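Local structure of protein ACDH-11, isoform b (Caenorhabditis elegans, 4Y9J) at residues D31-L34 / D35-L38; Q103-E107 / E108-S112; G163-K166 / L167-E170; S548-N551 / Q552-E556. The protein belongs to the acyl-CoA dehydrogenase family of flavoproteins and binds flavin-adenine dinucleotide in an assembly of four chains. One frame throughout, in Å; residues are numbered along the deposited sequence.

Interaction 1 of 4, residues D31-L34 / D35-L38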
ATOM      1  N   ASP B  31     -30.229 -20.751 -12.811  1.00 45.79           N
ATOM      2  CA  ASP B  31     -29.445 -21.388 -13.885  1.00 45.56           C
ATOM      3  C   ASP B  31     -30.417 -21.903 -14.980  1.00 47.98           C
ATOM      4  O   ASP B  31     -31.387 -22.589 -14.651  1.00 49.41           O
ATOM      5  CB  ASP B  31     -28.558 -22.543 -13.397  1.00 43.49           C
ATOM      6  CG  ASP B  31     -27.496 -22.982 -14.440  1.00 43.29           C
ATOM      7  OD1 ASP B  31     -27.783 -23.852 -15.300  1.00 45.02           O
ATOM      8  OD2 ASP B  31     -26.341 -22.494 -14.368  1.00 44.62           O
ATOM      9  N   PRO B  32     -30.112 -21.605 -16.259  1.00 47.84           N
ATOM     10  CA  PRO B  32     -30.878 -22.099 -17.402  1.00 50.63           C
ATOM     11  C   PRO B  32     -31.057 -23.597 -17.477  1.00 49.58           C
ATOM     12  O   PRO B  32     -32.138 -24.036 -17.811  1.00 54.80           O
ATOM     13  CB  PRO B  32     -30.041 -21.618 -18.576  1.00 49.53           C
ATOM     14  CG  PRO B  32     -29.486 -20.318 -18.117  1.00 48.87           C
ATOM     15  CD  PRO B  32     -29.130 -20.591 -16.687  1.00 46.65           C
ATOM     16  N   ILE B  33     -30.030 -24.392 -17.207  1.00 48.71           N
ATOM     17  CA  ILE B  33     -30.132 -25.826 -17.410  1.00 51.59           C
ATOM     18  C   ILE B  33     -29.750 -26.773 -16.294  1.00 51.96           C
ATOM     19  O   ILE B  33     -30.008 -27.953 -16.422  1.00 50.80           O
ATOM     20  CB  ILE B  33     -29.298 -26.351 -18.588  1.00 56.81           C
ATOM     21  CG1 ILE B  33     -27.837 -26.076 -18.406  1.00 54.15           C
ATOM     22  CG2 ILE B  33     -29.816 -25.890 -19.947  1.00 61.58           C
ATOM     23  CD1 ILE B  33     -27.044 -26.990 -19.308  1.00 58.08           C
ATOM     24  N   LEU B  34     -29.132 -26.290 -15.222  1.00 49.69           N
ATOM     25  CA  LEU B  34     -28.742 -27.148 -14.107  1.00 49.16           C
ATOM     26  C   LEU B  34     -29.843 -28.027 -13.512  1.00 51.29           C
ATOM     27  O   LEU B  34     -29.648 -29.227 -13.339  1.00 50.70           O
ATOM     28  CB  LEU B  34     -28.156 -26.282 -12.980  1.00 48.00           C
ATOM     29  CG  LEU B  34     -27.575 -27.093 -11.844  1.00 48.93           C
ATOM     30  CD1 LEU B  34     -26.614 -28.150 -12.361  1.00 49.16           C
ATOM     31  CD2 LEU B  34     -26.911 -26.086 -10.928  1.00 47.86           C
ATOM     32  N   ASP B  35     -30.960 -27.417 -13.136  1.00 51.22           N
ATOM     33  CA  ASP B  35     -32.030 -28.173 -12.528  1.00 53.75           C
ATOM     34  C   ASP B  35     -32.621 -29.189 -13.543  1.00 57.31           C
ATOM     35  O   ASP B  35     -32.872 -30.339 -13.177  1.00 61.56           O
ATOM     36  CB  ASP B  35     -33.117 -27.227 -12.008  1.00 55.10           C
ATOM     37  CG  ASP B  35     -34.311 -27.969 -11.332  1.00 57.33           C
ATOM     38  OD1 ASP B  35     -34.151 -28.485 -10.190  1.00 58.46           O
ATOM     39  OD2 ASP B  35     -35.406 -27.999 -11.934  1.00 59.24           O
ATOM     40  N   ARG B  36     -32.879 -28.771 -14.793  1.00 56.89           N
ATOM     41  CA  ARG B  36     -33.386 -29.696 -15.830  1.00 58.75           C
ATOM     42  C   ARG B  36     -32.452 -30.890 -16.012  1.00 57.27           C
ATOM     43  O   ARG B  36     -32.919 -31.995 -16.157  1.00 59.28           O
ATOM     44  CB  ARG B  36     -33.656 -28.994 -17.169  1.00 61.25           C
ATOM     45  CG  ARG B  36     -34.882 -28.090 -17.167  1.00 62.70           C
ATOM     46  CD  ARG B  36     -35.464 -27.826 -18.543  1.00 65.33           C
ATOM     47  NE  ARG B  36     -34.575 -27.219 -19.552  1.00 62.02           N
ATOM     48  CZ  ARG B  36     -34.161 -25.949 -19.561  1.00 61.50           C
ATOM     49  NH1 ARG B  36     -34.518 -25.098 -18.603  1.00 59.51           N
ATOM     50  NH2 ARG B  36     -33.367 -25.516 -20.544  1.00 57.06           N
ATOM     51  N   THR B  37     -31.143 -30.660 -15.948  1.00 56.85           N
ATOM     52  CA  THR B  37     -30.119 -31.676 -16.148  1.00 54.09           C
ATOM     53  C   THR B  37     -30.085 -32.655 -14.998  1.00 57.48           C
ATOM     54  O   THR B  37     -30.004 -33.871 -15.228  1.00 55.83           O
ATOM     55  CB  THR B  37     -28.746 -31.022 -16.275  1.00 54.91           C
ATOM     56  OG1 THR B  37     -28.788 -30.097 -17.350  1.00 53.01           O
ATOM     57  CG2 THR B  37     -27.647 -32.058 -16.504  1.00 54.02           C
ATOM     58  N   LEU B  38     -30.192 -32.150 -13.762  1.00 54.22           N
ATOM     59  CA  LEU B  38     -30.263 -33.023 -12.585  1.00 55.37           C
ATOM     60  C   LEU B  38     -31.528 -33.906 -12.566  1.00 58.08           C
ATOM     61  O   LEU B  38     -31.505 -35.090 -12.182  1.00 58.32           O
ATOM     62  CB  LEU B  38     -30.190 -32.215 -11.261  1.00 54.95           C
ATOM     63  CG  LEU B  38     -28.930 -31.370 -11.063  1.00 57.53           C
ATOM     64  CD1 LEU B  38     -28.980 -30.649  -9.705  1.00 56.79           C
ATOM     65  CD2 LEU B  38     -27.679 -32.215 -11.285  1.00 56.17           C
TER
HETATM   66  O   HOH W   1     -31.560 -24.477 -12.746  1.00 48.02           O
HETATM   67  O   HOH W   2     -32.667 -26.066 -15.499  1.00 51.01           O
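Ile33 O is gripped twice by Thr37. The hydroxyl OG1 of Thr37 donates to Ile33 O at 2.6 Å from above the carbonyl plane, while Thr37 N approaches the same oxygen nearly along the C=O axis at 3.0 Å. With OG1 set beside its own backbone N (chi1 -57°), Thr37 brings both donors to one acceptor. Ile33 is the N-cap of helix 34-41, yet its side chain is apolar, and the turn ahead of the helix is organised by Asp31 instead. This is an Asx turn: Asp31 OD1 accepts from Ile33 N and, at 2.8 Å, from Leu34 N, the two donors lying on opposite faces of the carboxylate plane, while Asp31 OD2 is salt-bridged to Arg328. Two waters serve the first helical turn, one joining Asp31 O to Asp35 N and the other Pro32 O to Arg36 N. Bent at chi3 (-58°), Arg36 folds back until NH1 is 2.7 Å from Pro32 O, and NH2 lies 3.6 Å from Ile33 CG2. NH2 also forms salt bridges to Asp554 of the same chain and to Asp589 of the second subunit. Leu34 CD1 meets Leu38 CG at 4.2 Å, and both side chains face helix 121-135.

Interaction 2 of 4, residues Q103-E107 / E108-S112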
ATOM      1  N   GLN B 103     -14.221 -23.126   6.158  1.00 32.27           N
ATOM      2  CA  GLN B 103     -15.158 -23.675   7.100  1.00 35.32           C
ATOM      3  C   GLN B 103     -16.504 -24.004   6.521  1.00 34.37           C
ATOM      4  O   GLN B 103     -17.083 -25.059   6.843  1.00 35.49           O
ATOM      5  CB  GLN B 103     -15.302 -22.787   8.339  1.00 35.03           C
ATOM      6  CG  GLN B 103     -13.962 -22.574   9.012  1.00 37.16           C
ATOM      7  CD  GLN B 103     -13.958 -21.405  10.029  1.00 46.24           C
ATOM      8  OE1 GLN B 103     -14.949 -20.692  10.215  1.00 47.51           O
ATOM      9  NE2 GLN B 103     -12.817 -21.198  10.653  1.00 48.03           N
ATOM     10  N   ILE B 104     -17.019 -23.105   5.730  1.00 32.91           N
ATOM     11  CA  ILE B 104     -18.265 -23.306   5.017  1.00 34.51           C
ATOM     12  C   ILE B 104     -18.191 -24.534   4.075  1.00 36.00           C
ATOM     13  O   ILE B 104     -19.144 -25.340   4.036  1.00 35.45           O
ATOM     14  CB  ILE B 104     -18.686 -22.052   4.262  1.00 34.85           C
ATOM     15  CG1 ILE B 104     -19.114 -20.948   5.261  1.00 36.61           C
ATOM     16  CG2 ILE B 104     -19.820 -22.370   3.299  1.00 34.83           C
ATOM     17  CD1 ILE B 104     -19.314 -19.593   4.589  1.00 37.09           C
ATOM     18  N   CYS B 105     -17.065 -24.686   3.383  1.00 34.06           N
ATOM     19  CA  CYS B 105     -16.830 -25.869   2.547  1.00 36.19           C
ATOM     20  C   CYS B 105     -16.945 -27.181   3.313  1.00 37.39           C
ATOM     21  O   CYS B 105     -17.550 -28.164   2.824  1.00 36.93           O
ATOM     22  CB  CYS B 105     -15.475 -25.778   1.873  1.00 36.78           C
ATOM     23  SG  CYS B 105     -15.525 -24.593   0.531  1.00 37.41           S
ATOM     24  N   ALA B 106     -16.367 -27.214   4.518  1.00 37.23           N
ATOM     25  CA  ALA B 106     -16.518 -28.356   5.399  1.00 38.80           C
ATOM     26  C   ALA B 106     -17.986 -28.570   5.791  1.00 41.87           C
ATOM     27  O   ALA B 106     -18.524 -29.671   5.585  1.00 42.89           O
ATOM     28  CB  ALA B 106     -15.731 -28.181   6.686  1.00 39.28           C
ATOM     29  N   GLU B 107     -18.599 -27.544   6.374  1.00 39.97           N
ATOM     30  CA  GLU B 107     -19.986 -27.603   6.873  1.00 45.96           C
ATOM     31  C   GLU B 107     -20.928 -28.103   5.738  1.00 42.75           C
ATOM     32  O   GLU B 107     -21.835 -28.923   5.974  1.00 41.79           O
ATOM     33  CB  GLU B 107     -20.484 -26.183   7.247  1.00 51.64           C
ATOM     34  CG  GLU B 107     -20.538 -25.806   8.698  1.00 61.91           C
ATOM     35  CD  GLU B 107     -20.733 -24.292   8.931  1.00 68.29           C
ATOM     36  OE1 GLU B 107     -21.023 -23.493   8.003  1.00 64.10           O
ATOM     37  OE2 GLU B 107     -20.585 -23.864  10.085  1.00 82.17           O
ATOM     38  N   GLU B 108     -20.728 -27.548   4.564  1.00 40.12           N
ATOM     39  CA  GLU B 108     -21.536 -27.830   3.355  1.00 43.04           C
ATOM     40  C   GLU B 108     -21.185 -29.135   2.617  1.00 41.67           C
ATOM     41  O   GLU B 108     -21.855 -29.500   1.633  1.00 42.31           O
ATOM     42  CB  GLU B 108     -21.483 -26.654   2.362  1.00 40.53           C
ATOM     43  CG  GLU B 108     -22.164 -25.414   2.944  1.00 42.07           C
ATOM     44  CD  GLU B 108     -23.664 -25.428   2.890  1.00 47.53           C
ATOM     45  OE1 GLU B 108     -24.256 -26.412   2.364  1.00 47.51           O
ATOM     46  OE2 GLU B 108     -24.269 -24.491   3.426  1.00 46.66           O
ATOM     47  N   GLY B 109     -20.127 -29.797   3.059  1.00 42.52           N
ATOM     48  CA  GLY B 109     -19.703 -31.077   2.480  1.00 41.70           C
ATOM     49  C   GLY B 109     -19.282 -30.965   1.059  1.00 41.65           C
ATOM     50  O   GLY B 109     -19.416 -31.891   0.318  1.00 39.46           O
ATOM     51  N   VAL B 110     -18.670 -29.832   0.663  1.00 38.22           N
ATOM     52  CA  VAL B 110     -18.192 -29.716  -0.664  1.00 39.00           C
ATOM     53  C   VAL B 110     -17.216 -30.832  -1.066  1.00 39.22           C
ATOM     54  O   VAL B 110     -17.168 -31.207  -2.239  1.00 40.25           O
ATOM     55  CB  VAL B 110     -17.547 -28.317  -0.834  1.00 41.12           C
ATOM     56  CG1 VAL B 110     -16.668 -28.299  -2.005  1.00 43.28           C
ATOM     57  CG2 VAL B 110     -18.645 -27.278  -0.846  1.00 42.14           C
ATOM     58  N   ILE B 111     -16.445 -31.344  -0.107  1.00 39.71           N
ATOM     59  CA  ILE B 111     -15.642 -32.566  -0.262  1.00 38.79           C
ATOM     60  C   ILE B 111     -16.463 -33.791   0.172  1.00 41.46           C
ATOM     61  O   ILE B 111     -16.518 -34.783  -0.565  1.00 41.32           O
ATOM     62  CB  ILE B 111     -14.360 -32.549   0.620  1.00 39.86           C
ATOM     63  CG1 ILE B 111     -13.535 -31.284   0.327  1.00 39.67           C
ATOM     64  CG2 ILE B 111     -13.484 -33.799   0.352  1.00 41.91           C
ATOM     65  CD1 ILE B 111     -13.274 -31.064  -1.125  1.00 37.55           C
ATOM     66  N   SER B 112     -17.082 -33.743   1.351  1.00 41.18           N
ATOM     67  CA  SER B 112     -17.728 -34.921   1.918  1.00 42.43           C
ATOM     68  C   SER B 112     -18.740 -35.560   1.030  1.00 40.25           C
ATOM     69  O   SER B 112     -18.908 -36.783   1.033  1.00 42.64           O
ATOM     70  CB  SER B 112     -18.457 -34.605   3.266  1.00 46.80           C
ATOM     71  OG  SER B 112     -17.663 -33.675   3.946  1.00 57.47           O
TER
HETATM   72  O   HOH W   3     -16.417 -30.956   2.830  1.00 43.88           O
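Helix 96-107 ends where Gly109 swings to positive phi (64°), and the chain closes on the last turn through two backbone bonds, the signature of a Schellman motif. Val110 N reaches back to Cys105 O at 3.0 Å, in the carbonyl plane, and Gly109 N donates to Ala106 O from well above its plane. The preceding bond, from Glu108 N to Ile104 O at 2.8 Å, is still that of a regular helix. Apolar packing follows the same reversal: Val110 turns back over the helix end, its CB 4.3 Å from Cys105 CB, and its CG2 lies alongside the Cys105 carbonyl. This side of the turn is buried under Met146 of helix 143-158 and by helix 121-135, within the N-terminal helical part of the acyl-CoA dehydrogenase fold. Further round the helix, Ile104 and Glu108 run side by side, with Ile104 CG2 3.9 Å from Glu108 CG. A bend at chi2 (-78°) carries the Glu108 carboxylate to Lys131 and Arg60; Arg60 also pairs with Glu107, so one arginine lies between two acidic groups and would be expected to ease their mutual repulsion. One water collects the polar atoms of the turn: it donates to Cys105 O and to Ser112 OG and accepts from Ile111 N, 3.0 Å away.

Interaction 3 of 4, residues G163-K166 / L167-E170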
ATOM      1  N   GLY B 163      -6.650 -47.077   6.246  1.00 49.56           N
ATOM      2  CA  GLY B 163      -6.702 -48.147   7.220  1.00 52.56           C
ATOM      3  C   GLY B 163      -5.370 -48.823   7.419  1.00 53.52           C
ATOM      4  O   GLY B 163      -5.241 -49.662   8.239  1.00 53.40           O
ATOM      5  N   LYS B 164      -4.398 -48.463   6.613  1.00 54.61           N
ATOM      6  CA  LYS B 164      -3.076 -49.054   6.647  1.00 58.60           C
ATOM      7  C   LYS B 164      -1.996 -48.050   7.026  1.00 57.29           C
ATOM      8  O   LYS B 164      -1.132 -48.313   7.804  1.00 60.75           O
ATOM      9  CB  LYS B 164      -2.730 -49.521   5.242  1.00 62.15           C
ATOM     10  CG  LYS B 164      -1.342 -50.129   5.219  1.00 70.24           C
ATOM     11  CD  LYS B 164      -0.871 -50.359   3.811  1.00 73.89           C
ATOM     12  CE  LYS B 164      -1.400 -51.672   3.283  1.00 80.35           C
ATOM     13  NZ  LYS B 164      -1.786 -51.440   1.865  1.00 81.28           N
ATOM     14  N   HIS B 165      -2.029 -46.908   6.401  1.00 52.12           N
ATOM     15  CA  HIS B 165      -0.933 -45.965   6.509  1.00 52.23           C
ATOM     16  C   HIS B 165      -1.385 -44.900   7.457  1.00 49.87           C
ATOM     17  O   HIS B 165      -2.445 -44.345   7.270  1.00 48.20           O
ATOM     18  CB  HIS B 165      -0.718 -45.376   5.128  1.00 50.32           C
ATOM     19  CG  HIS B 165       0.368 -44.368   5.086  1.00 54.18           C
ATOM     20  ND1 HIS B 165       1.636 -44.651   4.628  1.00 57.53           N
ATOM     21  CD2 HIS B 165       0.380 -43.077   5.458  1.00 49.84           C
ATOM     22  CE1 HIS B 165       2.376 -43.565   4.710  1.00 53.54           C
ATOM     23  NE2 HIS B 165       1.641 -42.607   5.234  1.00 54.33           N
ATOM     24  N   LYS B 166      -0.581 -44.588   8.449  1.00 53.12           N
ATOM     25  CA  LYS B 166      -0.995 -43.725   9.545  1.00 54.85           C
ATOM     26  C   LYS B 166      -1.391 -42.287   9.113  1.00 50.85           C
ATOM     27  O   LYS B 166      -2.520 -41.844   9.336  1.00 49.70           O
ATOM     28  CB  LYS B 166       0.157 -43.689  10.524  1.00 60.61           C
ATOM     29  CG  LYS B 166      -0.085 -42.943  11.834  1.00 66.28           C
ATOM     30  CD  LYS B 166       1.187 -43.098  12.683  1.00 72.22           C
ATOM     31  CE  LYS B 166       0.969 -42.741  14.141  1.00 76.66           C
ATOM     32  NZ  LYS B 166       0.916 -41.276  14.220  1.00 76.79           N
ATOM     33  N   LEU B 167      -0.486 -41.579   8.465  1.00 48.47           N
ATOM     34  CA  LEU B 167      -0.775 -40.219   8.042  1.00 47.58           C
ATOM     35  C   LEU B 167      -1.881 -40.168   6.956  1.00 45.77           C
ATOM     36  O   LEU B 167      -2.776 -39.333   7.004  1.00 44.92           O
ATOM     37  CB  LEU B 167       0.510 -39.511   7.560  1.00 49.73           C
ATOM     38  CG  LEU B 167       0.337 -38.027   7.142  1.00 51.02           C
ATOM     39  CD1 LEU B 167      -0.244 -37.200   8.289  1.00 51.00           C
ATOM     40  CD2 LEU B 167       1.634 -37.394   6.624  1.00 52.64           C
ATOM     41  N   ALA B 168      -1.848 -41.110   6.007  1.00 45.57           N
ATOM     42  CA  ALA B 168      -2.796 -41.090   4.906  1.00 44.69           C
ATOM     43  C   ALA B 168      -4.199 -41.324   5.452  1.00 43.83           C
ATOM     44  O   ALA B 168      -5.149 -40.758   4.963  1.00 42.76           O
ATOM     45  CB  ALA B 168      -2.415 -42.116   3.876  1.00 44.86           C
ATOM     46  N   THR B 169      -4.308 -42.155   6.456  1.00 44.71           N
ATOM     47  CA  THR B 169      -5.616 -42.485   7.042  1.00 46.96           C
ATOM     48  C   THR B 169      -6.189 -41.249   7.788  1.00 46.16           C
ATOM     49  O   THR B 169      -7.344 -40.863   7.573  1.00 46.23           O
ATOM     50  CB  THR B 169      -5.522 -43.730   7.935  1.00 48.50           C
ATOM     51  OG1 THR B 169      -5.082 -44.875   7.161  1.00 47.73           O
ATOM     52  CG2 THR B 169      -6.824 -44.005   8.637  1.00 49.65           C
ATOM     53  N   GLU B 170      -5.371 -40.627   8.615  1.00 44.60           N
ATOM     54  CA  GLU B 170      -5.769 -39.368   9.286  1.00 44.78           C
ATOM     55  C   GLU B 170      -6.121 -38.290   8.279  1.00 42.57           C
ATOM     56  O   GLU B 170      -7.148 -37.628   8.405  1.00 42.50           O
ATOM     57  CB  GLU B 170      -4.707 -38.855  10.242  1.00 45.73           C
ATOM     58  CG  GLU B 170      -5.091 -37.454  10.765  1.00 49.16           C
ATOM     59  CD  GLU B 170      -4.128 -36.887  11.783  1.00 50.90           C
ATOM     60  OE1 GLU B 170      -2.893 -37.142  11.672  1.00 50.63           O
ATOM     61  OE2 GLU B 170      -4.641 -36.194  12.694  1.00 51.79           O
TER
HETATM   62  O   HOH W   4      -1.170 -39.459  11.437  1.00 53.24           O
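The start of helix 166-175 is closed here by the loop that leads into it, with His165 at the N-cap position and Thr169 one turn on. Thr169 works in both directions. Its OG1 donates to His165 O at 2.7 Å and accepts from Gly163 N at 2.9 Å, so the hydroxyl links the N-H of Gly163 to the carbonyl of His165. Thr169 N adds a second bond to His165 O, and the two donors come from opposite faces of that carbonyl plane. Placing OG1 beside the backbone N of Thr169 (chi1 -61°) is what lets the hydroxyl stand over the cap. Gly163 takes a backbone conformation with positive phi (97°), readily adopted by glycine, and from there its N-H points at the threonine.

The contact lies where the N-terminal helical domain of this acyl-CoA dehydrogenase fold meets the middle beta domain: Leu167 and Ala168 rest on Leu256 of strand 252-258, and His165 on Glu296 and Ile298 of strand 285-298. The His165 ring turns its edge to the helix. CD2 comes within 3.0 Å of Ala168 N, which is close to the ring plane, and within 3.4 Å of Ala168 CB; the CD2 edge of the ring is thus pressed tightly against the backbone nitrogen and the methyl of Ala168. The next backbone bond, Glu170 N to Lys166 O at 3.2 Å, is long but almost straight (176°). A water donates to Glu170 OE1 at 2.9 Å and only weakly to Lys166 O.

Interaction 4 of 4, residues S548-N551 / Q552-E556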
ATOM      1  N   SER B 548     -39.724 -35.168 -21.628  1.00 86.54           N
ATOM      2  CA  SER B 548     -40.170 -35.046 -20.259  1.00 87.71           C
ATOM      3  C   SER B 548     -39.629 -33.791 -19.575  1.00 85.70           C
ATOM      4  O   SER B 548     -40.261 -33.315 -18.632  1.00 83.66           O
ATOM      5  CB  SER B 548     -39.757 -36.274 -19.458  1.00 91.24           C
ATOM      6  OG  SER B 548     -38.382 -36.149 -19.132  1.00 87.36           O
ATOM      7  N   VAL B 549     -38.465 -33.261 -20.013  1.00 76.26           N
ATOM      8  CA  VAL B 549     -37.901 -32.080 -19.355  1.00 75.22           C
ATOM      9  C   VAL B 549     -37.522 -30.974 -20.344  1.00 69.89           C
ATOM     10  O   VAL B 549     -37.554 -29.805 -19.979  1.00 74.59           O
ATOM     11  CB  VAL B 549     -36.685 -32.387 -18.407  1.00 76.78           C
ATOM     12  CG1 VAL B 549     -36.877 -33.707 -17.660  1.00 81.49           C
ATOM     13  CG2 VAL B 549     -35.371 -32.415 -19.157  1.00 75.44           C
ATOM     14  N   ALA B 550     -37.211 -31.336 -21.580  1.00 65.58           N
ATOM     15  CA  ALA B 550     -36.693 -30.369 -22.549  1.00 65.69           C
ATOM     16  C   ALA B 550     -37.707 -29.263 -22.782  1.00 67.36           C
ATOM     17  O   ALA B 550     -38.906 -29.542 -22.785  1.00 67.81           O
ATOM     18  CB  ALA B 550     -36.411 -31.082 -23.863  1.00 65.83           C
ATOM     19  N   ASN B 551     -37.260 -28.014 -22.960  1.00 64.27           N
ATOM     20  CA  ASN B 551     -38.143 -26.981 -23.533  1.00 67.16           C
ATOM     21  C   ASN B 551     -37.647 -26.586 -24.935  1.00 67.16           C
ATOM     22  O   ASN B 551     -36.627 -27.086 -25.406  1.00 65.82           O
ATOM     23  CB  ASN B 551     -38.247 -25.770 -22.601  1.00 66.67           C
ATOM     24  CG  ASN B 551     -36.913 -25.116 -22.357  1.00 65.85           C
ATOM     25  OD1 ASN B 551     -36.066 -25.073 -23.247  1.00 68.90           O
ATOM     26  ND2 ASN B 551     -36.688 -24.659 -21.138  1.00 65.37           N
ATOM     27  N   GLN B 552     -38.345 -25.669 -25.579  1.00 68.37           N
ATOM     28  CA  GLN B 552     -38.028 -25.244 -26.949  1.00 69.77           C
ATOM     29  C   GLN B 552     -36.586 -24.710 -27.057  1.00 66.93           C
ATOM     30  O   GLN B 552     -35.889 -24.992 -28.030  1.00 67.73           O
ATOM     31  CB  GLN B 552     -39.046 -24.219 -27.433  1.00 72.07           C
ATOM     32  CG  GLN B 552     -38.907 -23.844 -28.907  1.00 75.30           C
ATOM     33  CD  GLN B 552     -39.040 -25.042 -29.822  1.00 74.84           C
ATOM     34  OE1 GLN B 552     -39.688 -25.989 -29.483  1.00 78.55           O
ATOM     35  NE2 GLN B 552     -38.393 -25.012 -30.958  1.00 74.28           N
ATOM     36  N   SER B 553     -36.126 -24.005 -26.035  1.00 65.13           N
ATOM     37  CA  SER B 553     -34.752 -23.464 -26.052  1.00 62.37           C
ATOM     38  C   SER B 553     -33.764 -24.636 -26.143  1.00 61.43           C
ATOM     39  O   SER B 553     -32.724 -24.527 -26.789  1.00 56.39           O
ATOM     40  CB  SER B 553     -34.458 -22.625 -24.810  1.00 65.63           C
ATOM     41  OG  SER B 553     -33.909 -23.392 -23.694  1.00 66.93           O
ATOM     42  N   ASP B 554     -34.100 -25.789 -25.556  1.00 59.31           N
ATOM     43  CA  ASP B 554     -33.179 -26.904 -25.563  1.00 57.23           C
ATOM     44  C   ASP B 554     -32.976 -27.416 -26.980  1.00 55.48           C
ATOM     45  O   ASP B 554     -31.845 -27.759 -27.361  1.00 55.56           O
ATOM     46  CB  ASP B 554     -33.670 -28.044 -24.647  1.00 59.18           C
ATOM     47  CG  ASP B 554     -33.558 -27.700 -23.143  1.00 61.66           C
ATOM     48  OD1 ASP B 554     -32.572 -27.055 -22.703  1.00 56.92           O
ATOM     49  OD2 ASP B 554     -34.454 -28.124 -22.359  1.00 65.15           O
ATOM     50  N   ILE B 555     -34.035 -27.467 -27.769  1.00 58.01           N
ATOM     51  CA  ILE B 555     -33.929 -27.915 -29.197  1.00 58.74           C
ATOM     52  C   ILE B 555     -33.113 -26.922 -30.037  1.00 58.49           C
ATOM     53  O   ILE B 555     -32.245 -27.289 -30.815  1.00 59.15           O
ATOM     54  CB  ILE B 555     -35.312 -28.133 -29.873  1.00 62.43           C
ATOM     55  CG1 ILE B 555     -36.034 -29.334 -29.270  1.00 63.16           C
ATOM     56  CG2 ILE B 555     -35.149 -28.407 -31.362  1.00 62.14           C
ATOM     57  CD1 ILE B 555     -37.533 -29.359 -29.486  1.00 68.81           C
ATOM     58  N   GLU B 556     -33.412 -25.655 -29.858  1.00 58.25           N
ATOM     59  CA  GLU B 556     -32.753 -24.617 -30.624  1.00 58.45           C
ATOM     60  C   GLU B 556     -31.243 -24.554 -30.313  1.00 54.53           C
ATOM     61  O   GLU B 556     -30.418 -24.330 -31.198  1.00 54.17           O
ATOM     62  CB  GLU B 556     -33.395 -23.287 -30.303  1.00 59.14           C
ATOM     63  CG  GLU B 556     -32.870 -22.185 -31.200  1.00 61.65           C
ATOM     64  CD  GLU B 556     -33.152 -22.414 -32.700  1.00 60.33           C
ATOM     65  OE1 GLU B 556     -32.426 -21.782 -33.549  1.00 56.97           O
ATOM     66  OE2 GLU B 556     -34.121 -23.178 -33.015  1.00 59.57           O
TER
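Asn551 presents the oxygen of its flat amide to the first turn of helix 552-563, and the carboxylate of Asp554 is met in return by the backbone of Asn551. The pair forms a capping box. Asp554 N meets Asn551 OD1 almost head-on at 3.1 Å, whereas Ser553 OG donates to the same oxygen at 2.8 Å, tilted 17° from the amide plane. In the reciprocal bond Asn551 N donates to Asp554 OD2 at 2.9 Å, reaching it on the anti side and 34° out of the carboxylate plane. Asn551 CG sits between its backbone N and carbonyl carbon (chi1 60°), and this turns OD1 back over the first turn, toward Asp554 N. Asp554 N is shared, since it also bonds to Asn551 O at 2.8 Å, well above that carbonyl plane.

The box lies at a junction of parts. Asp554 OD1 is salt-bridged to Arg36, near the N-terminal end of the chain, and Ser553 OG also lies within hydrogen-bonding reach of Arg366 and of Asp589 of the second subunit, so its single proton may be shared. Beside the carboxylate, Ala550 packs with its CA 3.2 Å from Asp554 OD2.

In the fold
Three helix starts and one helix end give four solutions to closing a helix. In interactions 1 and 3 a threonine one turn on gives both its hydroxyl and its N-H to the carbonyl of the N-cap residue, but interaction 1 is buried and supplemented by an aspartate and waters, whereas interaction 3 is at the surface against the beta domain. Interaction 4, partly buried, uses side-chain amide and carboxylate instead. Interaction 2, buried, relies on backbone bonds and a glycine. Interactions 1 and 4 touch, their centres about 11 Å apart: a salt bridge between Arg36 and Asp554 ties the N-terminal helical part to the C-terminal part of the chain, and both contacts reach the second subunit.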